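Endonuclease 8-like L720 (Acanthamoeba polyphaga mimivirus, PDB 4MB7) is a viral member of the endonuclease VIII-like family, a two-domain fold with an H2TH region and a bound zinc ion. Local coordinates at residues I6-T9 against Y10-R14; T122-T125 against T126-I130; S163-I166 against I167-L171. All blocks are in the same frame, centred on the assembly; numbering follows the deposited sequence.

Interaction 1. Residues I6-T9 against Y10-R14; sequences IRIT and YEKIR. With SO4 (sulfate ion), chain C.
R7 and E11 sit one turn apart on helix 5-13 and meet through their charged ends. The R7 chain runs extended from CG to NE, while E11, with CG anti to its carbonyl carbon (chi1 -67°), leans back toward the start of the helix and brings OE2 to the edge of the guanidinium. R7 NE donates to E11 OE2 over 2.8 Å in a bent salt bridge, and the bond from NH2 to the same oxygen is weak. The two flat groups stand 72° apart, and NE meets OE2 from above the carboxylate plane, so the pair is not the flat, two-pronged kind. Y223 secures both partners: its OH bonds E11 OE1, and its ring makes a cation-pi contact with R7.

On another side of the helix, I8 and K12 run alongside each other, I8 CG2 lying 3.9 Å from K12 CE. Lysine suits this place because its extended chain lays one methylene, CE, beside the isoleucine while K12 NZ reaches O4 of the sulfate ion at 3.0 Å; R5 and R229 also hold that anion. T9 and I13 face strands of the sandwich, T9 CG2 coming within 4.2 Å of I13 CD1, and T9 OG1 turns to R5 O. Salt bridge, lysine flank and apolar face all follow the i to i+4 spacing of an amphipathic helix, here the N-terminal helix that packs against the beta-sandwich of this family.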
# COMPACT_ATOMS: atom_id res chain seq x y z
N ILE A 6 3.32 0.06 4.33
CA ILE A 6 2.89 1.44 4.12
C ILE A 6 2.60 2.11 5.46
O ILE A 6 3.04 3.24 5.71
CB ILE A 6 1.66 1.54 3.19
CG1 ILE A 6 2.02 1.08 1.78
CG2 ILE A 6 1.14 2.96 3.14
CD1 ILE A 6 1.65 -0.35 1.49
N ARG A 7 1.85 1.42 6.32
CA ARG A 7 1.57 1.91 7.67
C ARG A 7 2.86 2.13 8.46
O ARG A 7 3.02 3.14 9.14
CB ARG A 7 0.66 0.94 8.43
CG ARG A 7 0.56 1.25 9.91
CD ARG A 7 -0.43 0.34 10.61
NE ARG A 7 -0.29 0.41 12.07
CZ ARG A 7 -1.28 0.19 12.92
NH1 ARG A 7 -2.50 -0.10 12.48
NH2 ARG A 7 -1.06 0.27 14.23
N ILE A 8 3.77 1.16 8.36
CA ILE A 8 5.05 1.24 9.04
C ILE A 8 5.85 2.47 8.61
O ILE A 8 6.42 3.18 9.45
CB ILE A 8 5.88 -0.04 8.80
CG1 ILE A 8 5.24 -1.23 9.52
CG2 ILE A 8 7.32 0.14 9.26
CD1 ILE A 8 5.83 -2.58 9.14
N THR A 9 5.87 2.73 7.31
CA THR A 9 6.55 3.90 6.77
C THR A 9 5.90 5.17 7.29
O THR A 9 6.58 6.11 7.71
CB THR A 9 6.53 3.90 5.23
OG1 THR A 9 7.17 2.72 4.74
CG2 THR A 9 7.24 5.14 4.68
N TYR A 10 4.57 5.18 7.28
CA TYR A 10 3.79 6.30 7.80
C TYR A 10 4.11 6.58 9.27
O TYR A 10 4.31 7.74 9.66
CB TYR A 10 2.29 6.01 7.63
CG TYR A 10 1.39 6.80 8.55
CD1 TYR A 10 1.14 8.15 8.33
CD2 TYR A 10 0.77 6.19 9.63
CE1 TYR A 10 0.31 8.87 9.17
CE2 TYR A 10 -0.06 6.90 10.48
CZ TYR A 10 -0.29 8.24 10.24
OH TYR A 10 -1.12 8.95 11.07
N GLU A 11 4.16 5.53 10.08
CA GLU A 11 4.44 5.69 11.51
C GLU A 11 5.85 6.22 11.76
O GLU A 11 6.10 6.89 12.75
CB GLU A 11 4.22 4.37 12.25
CG GLU A 11 2.76 3.93 12.29
CD GLU A 11 2.57 2.57 12.94
OE1 GLU A 11 3.55 1.80 13.02
OE2 GLU A 11 1.43 2.27 13.37
N LYS A 12 6.77 5.91 10.84
CA LYS A 12 8.16 6.35 10.98
C LYS A 12 8.38 7.82 10.64
O LYS A 12 9.29 8.45 11.17
CB LYS A 12 9.09 5.48 10.13
CG LYS A 12 9.37 4.10 10.71
CD LYS A 12 10.30 3.30 9.79
CE LYS A 12 10.59 1.92 10.35
NZ LYS A 12 11.47 1.13 9.45
N ILE A 13 7.56 8.36 9.74
CA ILE A 13 7.81 9.71 9.23
C ILE A 13 6.80 10.77 9.67
O ILE A 13 7.02 11.96 9.47
CB ILE A 13 7.88 9.72 7.69
CG1 ILE A 13 6.50 9.40 7.10
CG2 ILE A 13 8.92 8.73 7.19
CD1 ILE A 13 6.52 9.15 5.61
N ARG A 14 5.70 10.33 10.29
CA ARG A 14 4.59 11.25 10.58
C ARG A 14 4.93 12.33 11.60
O ARG A 14 4.23 13.34 11.69
CB ARG A 14 3.34 10.48 11.01
CG ARG A 14 3.48 9.71 12.31
CD ARG A 14 2.14 9.12 12.72
NE ARG A 14 2.26 8.17 13.81
CZ ARG A 14 1.23 7.51 14.35
NH1 ARG A 14 0.00 7.71 13.89
NH2 ARG A 14 1.44 6.65 15.34
S SO4 C . 12.51 -3.13 9.51
O1 SO4 C . 12.90 -3.40 10.90
O2 SO4 C . 13.73 -3.05 8.69
O3 SO4 C . 11.67 -4.24 9.02
O4 SO4 C . 11.80 -1.84 9.43

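Interaction 2. Residues T122-T125 against T126-I130; sequences TICT and TRQAI
T125 caps the helix that starts directly after it, its hydroxyl reaching forward to the backbone of Q128. OG1 lies between the backbone N and the carbonyl carbon (chi1 65°), and from there T125 OG1 accepts from Q128 N at 3.0 Å, with an N-H...O angle of 155°. This is a classic N-cap: a short hydroxyl side chain takes up an amide that has no preceding turn to bond to, and threonine also tolerates the extended backbone of the strand it ends. The next bond is the first of the helix proper, A129 N to T125 O at 3.0 Å, so the same residue grips two successive amides with its side chain and its carbonyl.

The bond draws Q128 CB to 3.2 Å from T125 OG1, the methylene resting against the hydroxyl. Beyond it the Q128 chain bends, and NE2 goes on to D132 OD1. C124 supplies the apolar part of the contact: its CB lies 4.1 Å from Q128 CB, and its SG 4.0 Å from A129 CB, a compact thiol against a methyl where the chain turns tightly.

Strand 123-125 and the first turn of the helix make an angle of 102°. The strand pairs antiparallel with strand 116-118, whose I117 touches T126 and A129, while T126 and I130 rest on L109 of strand 104-109.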
# COMPACT_ATOMS: atom_id res chain seq x y z
N THR A 122 -9.23 3.73 -10.40
CA THR A 122 -10.20 4.43 -11.24
C THR A 122 -9.61 5.59 -12.04
O THR A 122 -8.41 5.86 -12.00
CB THR A 122 -11.36 5.00 -10.40
OG1 THR A 122 -12.44 5.39 -11.26
CG2 THR A 122 -10.91 6.21 -9.60
N ILE A 123 -10.48 6.27 -12.79
CA ILE A 123 -10.16 7.53 -13.43
C ILE A 123 -11.09 8.61 -12.86
O ILE A 123 -12.31 8.46 -12.91
CB ILE A 123 -10.34 7.46 -14.96
CG1 ILE A 123 -9.36 6.45 -15.56
CG2 ILE A 123 -10.14 8.83 -15.59
CD1 ILE A 123 -9.49 6.28 -17.05
N CYS A 124 -10.51 9.67 -12.31
CA CYS A 124 -11.29 10.71 -11.66
C CYS A 124 -10.51 12.02 -11.64
O CYS A 124 -9.34 12.06 -12.03
CB CYS A 124 -11.64 10.29 -10.23
SG CYS A 124 -10.20 9.96 -9.19
N THR A 125 -11.15 13.09 -11.17
CA THR A 125 -10.46 14.37 -11.05
C THR A 125 -9.42 14.30 -9.94
O THR A 125 -9.51 13.45 -9.05
CB THR A 125 -11.42 15.54 -10.75
OG1 THR A 125 -12.03 15.34 -9.46
CG2 THR A 125 -12.50 15.64 -11.82
N THR A 126 -8.44 15.19 -10.00
CA THR A 126 -7.41 15.28 -8.98
C THR A 126 -8.03 15.54 -7.61
O THR A 126 -7.62 14.96 -6.61
CB THR A 126 -6.40 16.40 -9.31
OG1 THR A 126 -5.92 16.22 -10.65
CG2 THR A 126 -5.23 16.36 -8.34
N ARG A 127 -9.04 16.41 -7.59
CA ARG A 127 -9.76 16.73 -6.36
C ARG A 127 -10.45 15.50 -5.78
O ARG A 127 -10.37 15.25 -4.58
CB ARG A 127 -10.79 17.84 -6.62
CG ARG A 127 -11.64 18.19 -5.41
CD ARG A 127 -12.52 19.40 -5.69
NE ARG A 127 -13.19 19.88 -4.49
CZ ARG A 127 -12.67 20.77 -3.65
NH1 ARG A 127 -11.47 21.28 -3.88
NH2 ARG A 127 -13.35 21.15 -2.58
N GLN A 128 -11.12 14.74 -6.64
CA GLN A 128 -11.83 13.54 -6.20
C GLN A 128 -10.87 12.46 -5.68
O GLN A 128 -11.21 11.72 -4.76
CB GLN A 128 -12.67 12.98 -7.35
CG GLN A 128 -13.57 11.82 -6.94
CD GLN A 128 -14.65 12.24 -5.97
OE1 GLN A 128 -15.26 13.30 -6.12
NE2 GLN A 128 -14.90 11.41 -4.96
N ALA A 129 -9.69 12.39 -6.27
CA ALA A 129 -8.67 11.43 -5.84
C ALA A 129 -8.28 11.64 -4.38
O ALA A 129 -8.12 10.67 -3.63
CB ALA A 129 -7.44 11.53 -6.73
N ILE A 130 -8.15 12.90 -3.97
CA ILE A 130 -7.82 13.23 -2.59
C ILE A 130 -8.99 12.90 -1.65
O ILE A 130 -8.79 12.37 -0.56
CB ILE A 130 -7.41 14.71 -2.44
CG1 ILE A 130 -6.14 14.98 -3.26
CG2 ILE A 130 -7.19 15.08 -0.98
CD1 ILE A 130 -5.67 16.42 -3.21

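Interaction 3. Residues S163-I166 against I167-L171; sequences SSEI and ITDFL
E165 is folded toward the helix ahead of it by a chi1 of 64°, which sets CG between its backbone N and carbonyl carbon, and its extended chain then carries the carboxylate to D169 and F170. E165 OE1 comes to 3.6 Å from D169 CB. The other oxygen, E165 OE2, lies 3.4 Å from F170 CA and close to the edge of the ring, near its plane, where the C-H groups carry slight positive charge. E165 OE1 also comes within 4.2 Å of D169 OD2, a pair of like charges whose repulsion is probably eased by the donors on D169.

Those partners are well defined. D169 OD2 accepts from a water at 2.6 Å, and that water takes the N-H of I166; L260 N bonds OD2 as well. Since I166 occupies the N-cap and D169 the third position of the helix, the water relays one half of a capping box; the other half is missing, because isoleucine has no side-chain acceptor. Its side chain serves instead as an apolar cover, CD1 lying alongside T168 CB. F170 N bonds I166 O at 3.3 Å, opening the helical turns.

This short helix belongs to the H2TH region, packed among three others: T168 OG1 bonds Q185 of helix 182-191, I167 packs on L189 and on F208 and L211 of helix 205-230, and F170 lies against L155 and I159 of helix 148-161.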
# COMPACT_ATOMS: atom_id res chain seq x y z
N SER A 163 -17.75 -10.66 -10.42
CA SER A 163 -18.08 -12.07 -10.25
C SER A 163 -17.37 -12.98 -11.26
O SER A 163 -17.13 -14.15 -10.98
CB SER A 163 -19.59 -12.28 -10.35
OG SER A 163 -20.09 -11.83 -11.60
N SER A 164 -17.02 -12.43 -12.41
CA SER A 164 -16.48 -13.23 -13.51
C SER A 164 -14.97 -13.44 -13.47
O SER A 164 -14.46 -14.36 -14.10
CB SER A 164 -16.89 -12.63 -14.86
N GLU A 165 -14.25 -12.60 -12.73
CA GLU A 165 -12.79 -12.70 -12.71
C GLU A 165 -12.29 -13.68 -11.65
O GLU A 165 -13.02 -14.03 -10.72
CB GLU A 165 -12.15 -11.32 -12.52
CG GLU A 165 -12.47 -10.65 -11.20
CD GLU A 165 -11.74 -9.32 -11.04
OE1 GLU A 165 -11.07 -8.90 -12.01
OE2 GLU A 165 -11.84 -8.70 -9.96
N ILE A 166 -11.05 -14.12 -11.80
CA ILE A 166 -10.45 -15.05 -10.84
C ILE A 166 -10.16 -14.36 -9.52
O ILE A 166 -10.05 -13.13 -9.46
CB ILE A 166 -9.16 -15.68 -11.39
CG1 ILE A 166 -8.08 -14.62 -11.58
CG2 ILE A 166 -9.43 -16.41 -12.70
CD1 ILE A 166 -6.71 -15.19 -11.85
N ILE A 167 -10.04 -15.14 -8.45
CA ILE A 167 -9.91 -14.60 -7.10
C ILE A 167 -8.63 -13.77 -6.90
O ILE A 167 -8.66 -12.76 -6.20
CB ILE A 167 -10.03 -15.71 -6.02
CG1 ILE A 167 -10.03 -15.10 -4.62
CG2 ILE A 167 -8.93 -16.75 -6.16
CD1 ILE A 167 -11.14 -14.10 -4.39
N THR A 168 -7.53 -14.19 -7.52
CA THR A 168 -6.27 -13.45 -7.42
C THR A 168 -6.41 -12.02 -7.94
O THR A 168 -5.92 -11.08 -7.32
CB THR A 168 -5.12 -14.17 -8.16
OG1 THR A 168 -4.68 -15.30 -7.39
CG2 THR A 168 -3.94 -13.23 -8.38
N ASP A 169 -7.10 -11.87 -9.06
CA ASP A 169 -7.36 -10.56 -9.65
C ASP A 169 -8.18 -9.70 -8.72
O ASP A 169 -7.91 -8.52 -8.57
CB ASP A 169 -8.10 -10.69 -10.98
CG ASP A 169 -7.17 -10.91 -12.16
OD1 ASP A 169 -5.94 -10.87 -11.98
OD2 ASP A 169 -7.68 -11.13 -13.27
N PHE A 170 -9.18 -10.30 -8.09
CA PHE A 170 -10.07 -9.57 -7.19
C PHE A 170 -9.37 -9.16 -5.89
O PHE A 170 -9.61 -8.07 -5.37
CB PHE A 170 -11.33 -10.39 -6.89
CG PHE A 170 -12.35 -9.65 -6.08
CD1 PHE A 170 -12.88 -8.45 -6.53
CD2 PHE A 170 -12.80 -10.16 -4.88
CE1 PHE A 170 -13.83 -7.77 -5.79
CE2 PHE A 170 -13.75 -9.49 -4.13
CZ PHE A 170 -14.27 -8.29 -4.59
N LEU A 171 -8.50 -10.02 -5.38
CA LEU A 171 -7.77 -9.74 -4.15
C LEU A 171 -6.75 -8.62 -4.34
O LEU A 171 -6.30 -8.01 -3.37
CB LEU A 171 -7.07 -10.99 -3.62
CG LEU A 171 -7.97 -12.10 -3.06
CD1 LEU A 171 -7.11 -13.23 -2.51
CD2 LEU A 171 -8.90 -11.55 -1.99
O HOH W 1 -9.50 -12.85 -14.10

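The three contacts follow one another along the chain and none touches another. Interaction 1, on helix 5-13, belongs to the N-terminal half, where it leans on strands 40-47, 50-56 and 73-78. Interaction 2 comes where the short hairpin of strands 116-118 and 123-125 passes into helix 126-136, its centre 24 Å from each of the other two. Interaction 3 lies in the H2TH region, 30 Å from interaction 1 between centres and across the centre of the chain from it. Helix 205-230 touches both 1 and 3, so that this long helix links the beta-sandwich side to the helical side of the protein.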